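Local coordinates for protein acetyltransferase, GNAT family (PDB 3IWG) that probably transfers acyl groups other than amino-acyl ones, as expected of a GNAT-family acetyltransferase, with its acceptor substrate not established, at residues L138-M143 against L228-K233; V122-Y127 against H266-F271; T17-A22 against Q68-P73. All blocks are in the same frame, centred on the assembly; numbering follows the deposited sequence.

How the contacts relate
Contact 2 lies nearest the middle of the chain and is a true strand pairing: 122-127 and 266-271 run antiparallel and are held by backbone hydrogen bonds. Contacts 1 and 3 sit on opposite sides of the chain's centre, about 37 Å apart between centres, and both set a helix against another element, but by different means. Contact 1 is a surface contact with no hydrogen bond between its segments, made of selenomethionines, a phenylalanine and a lysine chain. Contacts 2 and 3 are both partly buried; contact 3 mixes a lysine-glutamine bond with apolar packing on a tyrosine. The two are tied through strand 99-103, between 65-71 and 262-273, and along the chain contact 1 falls inside the loop closed by contact 2.

Contact 1 of 3, residues L138-M143 against L228-K233; sequences LEMIDM and LTFLTK
Met-143 and Phe-230 meet in a Met-aromatic contact, where the loop leading into strand 144-145 runs past helix 223-237. In the GNAT fold this helix follows the strand that here is 207-214, and in relatives its start helps bind the cofactor pyrophosphate. Both methionines are selenomethionine. Met-143 lays CB over the middle of the Phe-230 face, 3.8 Å from the ring centroid and only 11° off the normal, a CH-pi contact. Its chain then runs on past the ring, with SE 3.7 Å from Phe-230 CD1, approaching obliquely. Phe-230 holds CG anti to its own N (chi1 177°), which swings the ring out from its helix against the loop. There CE2 comes 3.5 Å from the backbone N of Met-143 and CD2 lies near the carbonyl O of Ile-141, so the ring is laid along the loop backbone as well as under a side chain. Phe-183 of strand 182-187 adds an edge-to-face ring contact. Met-140, bent at chi2, comes from another direction: its SE is 5.5 Å from the ring centroid and oblique to it, while its CE reaches Phe-230 CD2 at 3.6 Å. With an alanine here in place of Phe-230, Met-143 CB would probably be left over a gap and the Met-140 methyl would lose its aromatic neighbour. The same methyl also rests on the aliphatic part of Lys-233, though the 3.4 Å from Met-140 CE to Lys-233 CE is shorter than usual and doubtful in detail.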
loop_
_atom_site.group_PDB
_atom_site.type_symbol
_atom_site.label_atom_id
_atom_site.label_comp_id
_atom_site.label_asym_id
_atom_site.label_seq_id
_atom_site.Cartn_x
_atom_site.Cartn_y
_atom_site.Cartn_z
ATOM N N LEU A 138 -21.524 -30.061 -1.849
ATOM C CA LEU A 138 -20.918 -29.766 -0.557
ATOM C C LEU A 138 -21.228 -28.326 -0.128
ATOM O O LEU A 138 -20.945 -27.392 -0.880
ATOM C CB LEU A 138 -19.399 -29.923 -0.711
ATOM C CG LEU A 138 -18.464 -29.926 0.506
ATOM C CD1 LEU A 138 -17.083 -29.380 0.125
ATOM C CD2 LEU A 138 -19.039 -29.119 1.644
ATOM N N GLU A 139 -21.781 -28.148 1.077
ATOM C CA GLU A 139 -22.012 -26.797 1.684
ATOM C C GLU A 139 -20.867 -25.748 1.500
ATOM O O GLU A 139 -19.744 -25.952 1.949
ATOM C CB GLU A 139 -22.403 -26.899 3.203
ATOM C CG GLU A 139 -21.699 -28.024 4.033
ATOM C CD GLU A 139 -21.352 -27.627 5.499
ATOM O OE1 GLU A 139 -20.210 -27.978 5.965
ATOM O OE2 GLU A 139 -22.216 -26.991 6.170
HETATM N N MSE A 140 -21.212 -24.636 0.844
HETATM C CA MSE A 140 -20.300 -23.562 0.450
HETATM C C MSE A 140 -20.636 -22.293 1.254
HETATM O O MSE A 140 -21.810 -21.873 1.296
HETATM C CB MSE A 140 -20.450 -23.294 -1.051
HETATM C CG MSE A 140 -20.286 -21.818 -1.531
HETATM SE SE MSE A 140 -18.676 -21.380 -2.587
HETATM C CE MSE A 140 -19.292 -19.760 -3.539
ATOM N N ILE A 141 -19.615 -21.680 1.867
ATOM C CA ILE A 141 -19.815 -20.476 2.673
ATOM C C ILE A 141 -20.055 -19.256 1.808
ATOM O O ILE A 141 -19.791 -19.272 0.619
ATOM C CB ILE A 141 -18.600 -20.133 3.552
ATOM C CG1 ILE A 141 -17.391 -19.726 2.703
ATOM C CG2 ILE A 141 -18.261 -21.285 4.498
ATOM C CD1 ILE A 141 -16.223 -19.196 3.538
ATOM N N ASP A 142 -20.545 -18.194 2.430
ATOM C CA ASP A 142 -20.673 -16.892 1.767
ATOM C C ASP A 142 -19.644 -15.915 2.357
ATOM O O ASP A 142 -19.628 -15.668 3.551
ATOM C CB ASP A 142 -22.104 -16.330 1.896
ATOM C CG ASP A 142 -22.382 -15.157 0.903
ATOM O OD1 ASP A 142 -21.791 -15.096 -0.227
ATOM O OD2 ASP A 142 -23.195 -14.273 1.271
HETATM N N MSE A 143 -18.760 -15.399 1.521
HETATM C CA MSE A 143 -17.858 -14.334 1.944
HETATM C C MSE A 143 -18.354 -13.015 1.347
HETATM O O MSE A 143 -18.923 -12.994 0.242
HETATM C CB MSE A 143 -16.429 -14.625 1.509
HETATM C CG MSE A 143 -15.829 -15.851 2.121
HETATM SE SE MSE A 143 -14.042 -16.161 1.564
HETATM C CE MSE A 143 -13.213 -14.912 2.818
ATOM N N LEU A 228 -10.883 -21.143 0.440
ATOM C CA LEU A 228 -10.256 -21.448 -0.832
ATOM C C LEU A 228 -11.324 -21.850 -1.872
ATOM O O LEU A 228 -11.282 -21.399 -3.012
ATOM C CB LEU A 228 -9.229 -22.544 -0.628
ATOM C CG LEU A 228 -7.934 -22.046 -0.018
ATOM C CD1 LEU A 228 -7.054 -23.233 0.362
ATOM C CD2 LEU A 228 -7.203 -21.205 -1.050
ATOM N N THR A 229 -12.309 -22.638 -1.462
ATOM C CA THR A 229 -13.351 -23.058 -2.380
ATOM C C THR A 229 -14.141 -21.859 -2.882
ATOM O O THR A 229 -14.413 -21.760 -4.064
ATOM C CB THR A 229 -14.288 -24.096 -1.743
ATOM O OG1 THR A 229 -13.497 -25.216 -1.318
ATOM C CG2 THR A 229 -15.339 -24.570 -2.747
ATOM N N PHE A 230 -14.489 -20.925 -1.998
ATOM C CA PHE A 230 -15.188 -19.713 -2.431
ATOM C C PHE A 230 -14.342 -18.927 -3.420
ATOM O O PHE A 230 -14.813 -18.489 -4.453
ATOM C CB PHE A 230 -15.457 -18.811 -1.231
ATOM C CG PHE A 230 -16.109 -17.515 -1.573
ATOM C CD1 PHE A 230 -15.354 -16.428 -1.906
ATOM C CD2 PHE A 230 -17.481 -17.381 -1.520
ATOM C CE1 PHE A 230 -15.941 -15.223 -2.221
ATOM C CE2 PHE A 230 -18.084 -16.167 -1.830
ATOM C CZ PHE A 230 -17.314 -15.089 -2.168
ATOM N N LEU A 231 -13.095 -18.729 -3.044
ATOM C CA LEU A 231 -12.211 -17.880 -3.752
ATOM C C LEU A 231 -11.978 -18.447 -5.159
ATOM O O LEU A 231 -11.890 -17.670 -6.134
ATOM C CB LEU A 231 -10.893 -17.759 -2.987
ATOM C CG LEU A 231 -10.826 -16.857 -1.742
ATOM C CD1 LEU A 231 -9.468 -16.987 -1.148
ATOM C CD2 LEU A 231 -11.138 -15.388 -2.047
ATOM N N THR A 232 -11.903 -19.779 -5.262
ATOM C CA THR A 232 -11.779 -20.479 -6.559
ATOM C C THR A 232 -13.008 -20.246 -7.426
ATOM O O THR A 232 -12.889 -19.986 -8.637
ATOM C CB THR A 232 -11.577 -22.044 -6.417
ATOM O OG1 THR A 232 -10.418 -22.327 -5.633
ATOM C CG2 THR A 232 -11.385 -22.707 -7.798
ATOM N N LYS A 233 -14.190 -20.325 -6.810
ATOM C CA LYS A 233 -15.406 -20.093 -7.565
ATOM C C LYS A 233 -15.438 -18.642 -8.093
ATOM O O LYS A 233 -15.798 -18.421 -9.238
ATOM C CB LYS A 233 -16.658 -20.396 -6.764
ATOM C CG LYS A 233 -17.853 -20.568 -7.675
ATOM C CD LYS A 233 -19.205 -20.078 -7.082
ATOM C CE LYS A 233 -20.080 -21.218 -6.467
ATOM N NZ LYS A 233 -21.478 -20.785 -6.160
#

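Contact 2 of 3, residues V122-Y127 against H266-F271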
loop_
_atom_site.group_PDB
_atom_site.type_symbol
_atom_site.label_atom_id
_atom_site.label_comp_id
_atom_site.label_asym_id
_atom_site.label_seq_id
_atom_site.Cartn_x
_atom_site.Cartn_y
_atom_site.Cartn_z
ATOM N N VAL A 122 13.845 -26.415 0.433
ATOM C CA VAL A 122 12.604 -26.018 -0.193
ATOM C C VAL A 122 12.064 -24.804 0.525
ATOM O O VAL A 122 12.102 -24.746 1.708
ATOM C CB VAL A 122 11.577 -27.153 -0.138
ATOM C CG1 VAL A 122 10.322 -26.795 -0.905
ATOM C CG2 VAL A 122 12.200 -28.407 -0.744
ATOM N N ASN A 123 11.550 -23.844 -0.205
ATOM C CA ASN A 123 10.917 -22.672 0.430
ATOM C C ASN A 123 9.379 -22.756 0.423
ATOM O O ASN A 123 8.740 -22.440 1.363
ATOM C CB ASN A 123 11.337 -21.441 -0.362
ATOM C CG ASN A 123 10.745 -20.165 0.172
ATOM O OD1 ASN A 123 9.779 -19.658 -0.369
ATOM N ND2 ASN A 123 11.378 -19.606 1.204
ATOM N N SER A 124 8.784 -23.162 -0.673
ATOM C CA SER A 124 7.344 -23.258 -0.724
ATOM C C SER A 124 6.886 -24.155 -1.818
ATOM O O SER A 124 7.669 -24.593 -2.649
ATOM C CB SER A 124 6.694 -21.856 -0.872
ATOM O OG SER A 124 7.536 -20.947 -1.518
ATOM N N LEU A 125 5.597 -24.453 -1.791
ATOM C CA LEU A 125 4.972 -25.255 -2.797
ATOM C C LEU A 125 4.070 -24.351 -3.627
ATOM O O LEU A 125 3.393 -23.473 -3.069
ATOM C CB LEU A 125 4.162 -26.362 -2.134
ATOM C CG LEU A 125 4.866 -27.450 -1.294
ATOM C CD1 LEU A 125 5.445 -26.866 0.009
ATOM C CD2 LEU A 125 3.888 -28.572 -0.985
HETATM N N MSE A 126 4.063 -24.570 -4.932
HETATM C CA MSE A 126 3.187 -23.896 -5.852
HETATM C C MSE A 126 2.167 -24.870 -6.361
HETATM O O MSE A 126 2.547 -25.974 -6.893
HETATM C CB MSE A 126 3.976 -23.395 -7.057
HETATM C CG MSE A 126 4.987 -22.355 -6.697
HETATM SE SE MSE A 126 6.483 -22.265 -7.912
HETATM C CE MSE A 126 5.594 -21.857 -9.549
ATOM N N TYR A 127 0.897 -24.488 -6.253
ATOM C CA TYR A 127 -0.193 -25.342 -6.578
ATOM C C TYR A 127 -1.007 -24.756 -7.646
ATOM O O TYR A 127 -1.015 -23.520 -7.839
ATOM C CB TYR A 127 -1.175 -25.517 -5.436
ATOM C CG TYR A 127 -0.650 -26.130 -4.181
ATOM C CD1 TYR A 127 0.050 -25.368 -3.247
ATOM C CD2 TYR A 127 -0.954 -27.437 -3.865
ATOM C CE1 TYR A 127 0.484 -25.925 -2.040
ATOM C CE2 TYR A 127 -0.509 -28.011 -2.675
ATOM C CZ TYR A 127 0.208 -27.252 -1.772
ATOM O OH TYR A 127 0.630 -27.839 -0.585
ATOM N N HIS A 266 5.218 -28.353 -8.356
ATOM C CA HIS A 266 6.253 -27.330 -8.292
ATOM C C HIS A 266 6.638 -26.842 -6.924
ATOM O O HIS A 266 5.831 -26.871 -5.983
ATOM C CB HIS A 266 5.817 -26.153 -9.129
ATOM C CG HIS A 266 5.808 -26.466 -10.577
ATOM N ND1 HIS A 266 6.966 -26.550 -11.309
ATOM C CD2 HIS A 266 4.795 -26.792 -11.417
ATOM C CE1 HIS A 266 6.664 -26.895 -12.552
ATOM N NE2 HIS A 266 5.351 -27.036 -12.644
ATOM N N ARG A 267 7.879 -26.349 -6.836
ATOM C CA ARG A 267 8.501 -25.961 -5.586
ATOM C C ARG A 267 9.341 -24.745 -5.832
ATOM O O ARG A 267 9.902 -24.620 -6.880
ATOM C CB ARG A 267 9.439 -27.060 -5.058
ATOM C CG ARG A 267 8.782 -28.352 -4.652
ATOM C CD ARG A 267 7.836 -28.203 -3.466
ATOM N NE ARG A 267 7.311 -29.496 -3.039
ATOM C CZ ARG A 267 6.269 -30.084 -3.585
ATOM N NH1 ARG A 267 5.625 -29.526 -4.587
ATOM N NH2 ARG A 267 5.868 -31.255 -3.126
ATOM N N ILE A 268 9.416 -23.836 -4.863
ATOM C CA ILE A 268 10.432 -22.785 -4.886
ATOM C C ILE A 268 11.497 -23.248 -3.918
ATOM O O ILE A 268 11.218 -23.583 -2.741
ATOM C CB ILE A 268 9.915 -21.370 -4.420
ATOM C CG1 ILE A 268 8.921 -20.814 -5.413
ATOM C CG2 ILE A 268 11.050 -20.402 -4.335
ATOM C CD1 ILE A 268 8.207 -19.456 -5.027
ATOM N N VAL A 269 12.723 -23.203 -4.387
ATOM C CA VAL A 269 13.836 -23.708 -3.636
ATOM C C VAL A 269 14.808 -22.592 -3.414
ATOM O O VAL A 269 15.013 -21.744 -4.302
ATOM C CB VAL A 269 14.542 -24.856 -4.443
ATOM C CG1 VAL A 269 15.759 -25.361 -3.705
ATOM C CG2 VAL A 269 13.558 -26.005 -4.802
ATOM N N GLN A 270 15.455 -22.625 -2.268
ATOM C CA GLN A 270 16.524 -21.710 -1.936
ATOM C C GLN A 270 17.814 -22.461 -2.005
ATOM O O GLN A 270 17.993 -23.393 -1.202
ATOM C CB GLN A 270 16.370 -21.186 -0.496
ATOM C CG GLN A 270 17.393 -20.133 -0.119
ATOM C CD GLN A 270 17.236 -19.607 1.305
ATOM O OE1 GLN A 270 16.166 -19.709 1.928
ATOM N NE2 GLN A 270 18.326 -19.079 1.839
ATOM N N PHE A 271 18.702 -22.037 -2.914
ATOM C CA PHE A 271 20.036 -22.634 -3.132
ATOM C C PHE A 271 21.122 -21.758 -2.546
ATOM O O PHE A 271 21.023 -20.519 -2.619
ATOM C CB PHE A 271 20.348 -22.770 -4.620
ATOM C CG PHE A 271 19.607 -23.866 -5.301
ATOM C CD1 PHE A 271 19.972 -25.192 -5.111
ATOM C CD2 PHE A 271 18.560 -23.589 -6.153
ATOM C CE1 PHE A 271 19.303 -26.231 -5.742
ATOM C CE2 PHE A 271 17.877 -24.640 -6.813
ATOM C CZ PHE A 271 18.260 -25.963 -6.592
HETATM O O HOH W 1 13.692 -20.779 1.919
#
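The carbonyl O of Ile-268 is gripped by two successive backbone N-H groups of the facing strand: Asn-123 N at 2.6 Å and Ser-124 N at 3.2 Å. Both donors lie in the carbonyl plane, Ser-124 N on a lone pair. Ile-268 N answers with a bond to Ser-124 O of 2.9 Å. Further along, His-266 O also takes two donors, arriving from opposite faces of its plane: Met-126 N across the pairing, with a nearly straight N-H...O angle of 171°, and Arg-267 NH1 from its own strand at 3.0 Å. Asn-123 and Ser-124 both facing Ile-268 make a classic beta bulge, shifting the antiparallel register by one between the non-hydrogen-bonded pair Val-122/Val-269 and the hydrogen-bonded pair Ser-124/Ile-268. The strands come from the two GNAT-like halves of the chain, and they are exchanged: 262-273 lies between 99-103 and 117-129, while 117-129 has 241-247 on its other side. On the face bearing Val-122, Leu-125 and Arg-267, the arginine chain turns at chi2 (-64°) and runs beside Leu-125, pointing the same way. Leu-125 CG sits over one guanidinium face near its rim, 3.6 Å from Arg-267 NE, and the NH1 bond to His-266 O helps fix how that flat group is turned. On the other face Met-126, a selenomethionine, crosses Ile-268 at about a right angle, SE to CG1 3.8 Å, and its CB meets the CB of His-266, whose ND1 bonds Thr-104 OG1. At the bulge, Ser-124 OG donates to Asn-123 OD1 at 2.8 Å, while Asn-123 ND2 gives to a water that in turn donates to Gln-270 OE1.

Contact 3 of 3, residues T17-A22 against Q68-P73; sequences TQLKKA and QYYLQP
Lys-20 NZ donates to Gln-68 OE1 at 2.6 Å, in the carbonyl plane and on a lone pair, the two chains crossing at about a right angle. A water 3.1 Å from Lys-20 NZ and 3.2 Å from Gln-68 NE2 takes a hydrogen bond from each, so the ammonium touches the amide oxygen directly and its nitrogen through solvent. Well away from this polar pair, Leu-19 CD2 touches Tyr-70 CE2 at 3.8 Å and rests against the amide NE2 of Gln-72. Ala-22 CB reaches the far end of the tyrosine, 3.6 Å from Tyr-70 OH. Tyr-70 has its CG anti to the backbone N (chi1 177°), which sets the ring against the helix, and Leu-19 O stands over one face near the rim. This is the first helix of the GNAT fold lying across a central strand: the segment axes lie at 102° and come no nearer than 9.1 Å. The neighbouring strand 53-60 flanks the contact, Tyr-70 pairing through its backbone with Phe-57, whose side chain touches both Lys-20 and Gln-68. Tyr-23, next along the helix, packs on Gln-68 and Tyr-70, and Leu-54 of strand 53-60 meets Leu-19.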
loop_
_atom_site.group_PDB
_atom_site.type_symbol
_atom_site.label_atom_id
_atom_site.label_comp_id
_atom_site.label_asym_id
_atom_site.label_seq_id
_atom_site.Cartn_x
_atom_site.Cartn_y
_atom_site.Cartn_z
ATOM N N THR A 17 11.567 -4.685 -20.350
ATOM C CA THR A 17 10.218 -5.066 -20.779
ATOM C C THR A 17 10.114 -6.312 -21.651
ATOM O O THR A 17 9.309 -7.206 -21.367
ATOM C CB THR A 17 9.547 -3.902 -21.528
ATOM O OG1 THR A 17 9.069 -2.984 -20.557
ATOM C CG2 THR A 17 8.360 -4.376 -22.398
ATOM N N GLN A 18 10.935 -6.360 -22.694
ATOM C CA GLN A 18 10.953 -7.492 -23.603
ATOM C C GLN A 18 11.626 -8.694 -22.972
ATOM O O GLN A 18 11.136 -9.801 -23.087
ATOM C CB GLN A 18 11.701 -7.161 -24.888
ATOM C CG GLN A 18 10.845 -6.755 -26.107
ATOM C CD GLN A 18 11.646 -6.928 -27.418
ATOM O OE1 GLN A 18 12.894 -7.024 -27.389
ATOM N NE2 GLN A 18 10.929 -6.984 -28.564
ATOM N N LEU A 19 12.769 -8.493 -22.344
ATOM C CA LEU A 19 13.460 -9.608 -21.746
ATOM C C LEU A 19 12.609 -10.240 -20.625
ATOM O O LEU A 19 12.530 -11.479 -20.521
ATOM C CB LEU A 19 14.838 -9.181 -21.256
ATOM C CG LEU A 19 15.870 -8.912 -22.359
ATOM C CD1 LEU A 19 17.090 -8.203 -21.752
ATOM C CD2 LEU A 19 16.299 -10.232 -23.060
ATOM N N LYS A 20 11.947 -9.396 -19.822
ATOM C CA LYS A 20 11.085 -9.915 -18.775
ATOM C C LYS A 20 9.911 -10.718 -19.320
ATOM O O LYS A 20 9.572 -11.804 -18.797
ATOM C CB LYS A 20 10.570 -8.808 -17.871
ATOM C CG LYS A 20 11.657 -8.170 -17.022
ATOM C CD LYS A 20 11.341 -8.290 -15.542
ATOM C CE LYS A 20 12.538 -7.975 -14.627
ATOM N NZ LYS A 20 12.180 -8.230 -13.214
ATOM N N LYS A 21 9.293 -10.207 -20.377
ATOM C CA LYS A 21 8.168 -10.907 -20.988
ATOM C C LYS A 21 8.587 -12.282 -21.535
ATOM O O LYS A 21 7.843 -13.276 -21.411
ATOM C CB LYS A 21 7.480 -10.035 -22.066
ATOM C CG LYS A 21 6.246 -10.706 -22.728
ATOM C CD LYS A 21 5.547 -9.796 -23.778
ATOM C CE LYS A 21 4.293 -10.490 -24.461
ATOM N NZ LYS A 21 4.425 -12.001 -24.710
ATOM N N ALA A 22 9.781 -12.374 -22.091
ATOM C CA ALA A 22 10.253 -13.669 -22.569
ATOM C C ALA A 22 10.550 -14.571 -21.390
ATOM O O ALA A 22 10.233 -15.770 -21.421
ATOM C CB ALA A 22 11.462 -13.508 -23.436
ATOM N N GLN A 68 15.859 -13.770 -10.188
ATOM C CA GLN A 68 15.557 -13.965 -11.616
ATOM C C GLN A 68 16.876 -13.959 -12.401
ATOM O O GLN A 68 17.820 -13.252 -12.021
ATOM C CB GLN A 68 14.646 -12.845 -12.141
ATOM C CG GLN A 68 13.283 -12.774 -11.498
ATOM C CD GLN A 68 12.383 -11.655 -12.085
ATOM O OE1 GLN A 68 12.871 -10.648 -12.580
ATOM N NE2 GLN A 68 11.059 -11.836 -11.992
ATOM N N TYR A 69 16.922 -14.759 -13.459
ATOM C CA TYR A 69 18.066 -14.833 -14.368
ATOM C C TYR A 69 17.572 -15.260 -15.751
ATOM O O TYR A 69 16.726 -16.167 -15.883
ATOM C CB TYR A 69 19.075 -15.832 -13.879
ATOM C CG TYR A 69 20.255 -16.058 -14.821
ATOM C CD1 TYR A 69 20.173 -16.931 -15.910
ATOM C CD2 TYR A 69 21.467 -15.400 -14.604
ATOM C CE1 TYR A 69 21.283 -17.119 -16.772
ATOM C CE2 TYR A 69 22.547 -15.572 -15.446
ATOM C CZ TYR A 69 22.459 -16.447 -16.507
ATOM O OH TYR A 69 23.562 -16.600 -17.278
ATOM N N TYR A 70 18.063 -14.595 -16.778
ATOM C CA TYR A 70 17.619 -14.907 -18.119
ATOM C C TYR A 70 18.657 -14.429 -19.117
ATOM O O TYR A 70 19.108 -13.284 -19.035
ATOM C CB TYR A 70 16.267 -14.258 -18.416
ATOM C CG TYR A 70 15.794 -14.501 -19.811
ATOM C CD1 TYR A 70 15.079 -15.639 -20.114
ATOM C CD2 TYR A 70 16.108 -13.629 -20.840
ATOM C CE1 TYR A 70 14.655 -15.909 -21.378
ATOM C CE2 TYR A 70 15.678 -13.878 -22.138
ATOM C CZ TYR A 70 14.961 -15.038 -22.406
ATOM O OH TYR A 70 14.534 -15.333 -23.679
ATOM N N LEU A 71 19.020 -15.309 -20.047
ATOM C CA LEU A 71 19.812 -14.962 -21.253
ATOM C C LEU A 71 19.078 -15.378 -22.504
ATOM O O LEU A 71 18.478 -16.450 -22.547
ATOM C CB LEU A 71 21.140 -15.707 -21.259
ATOM C CG LEU A 71 22.349 -14.814 -21.073
ATOM C CD1 LEU A 71 23.614 -15.652 -21.106
ATOM C CD2 LEU A 71 22.403 -13.720 -22.128
ATOM N N GLN A 72 19.128 -14.560 -23.535
ATOM C CA GLN A 72 18.556 -14.992 -24.797
ATOM C C GLN A 72 18.998 -16.445 -25.128
ATOM O O GLN A 72 20.122 -16.897 -24.793
ATOM C CB GLN A 72 18.861 -14.020 -25.922
ATOM C CG GLN A 72 17.778 -12.964 -26.052
ATOM C CD GLN A 72 18.272 -11.713 -26.709
ATOM O OE1 GLN A 72 19.385 -11.689 -27.242
ATOM N NE2 GLN A 72 17.461 -10.649 -26.668
ATOM N N PRO A 73 18.063 -17.211 -25.701
ATOM C CA PRO A 73 18.143 -18.682 -25.658
ATOM C C PRO A 73 19.370 -19.252 -26.331
ATOM O O PRO A 73 19.809 -20.352 -25.973
ATOM C CB PRO A 73 16.864 -19.134 -26.375
ATOM C CG PRO A 73 16.384 -17.915 -27.144
ATOM C CD PRO A 73 16.842 -16.724 -26.362
HETATM O O HOH W 2 9.347 -9.205 -12.351
#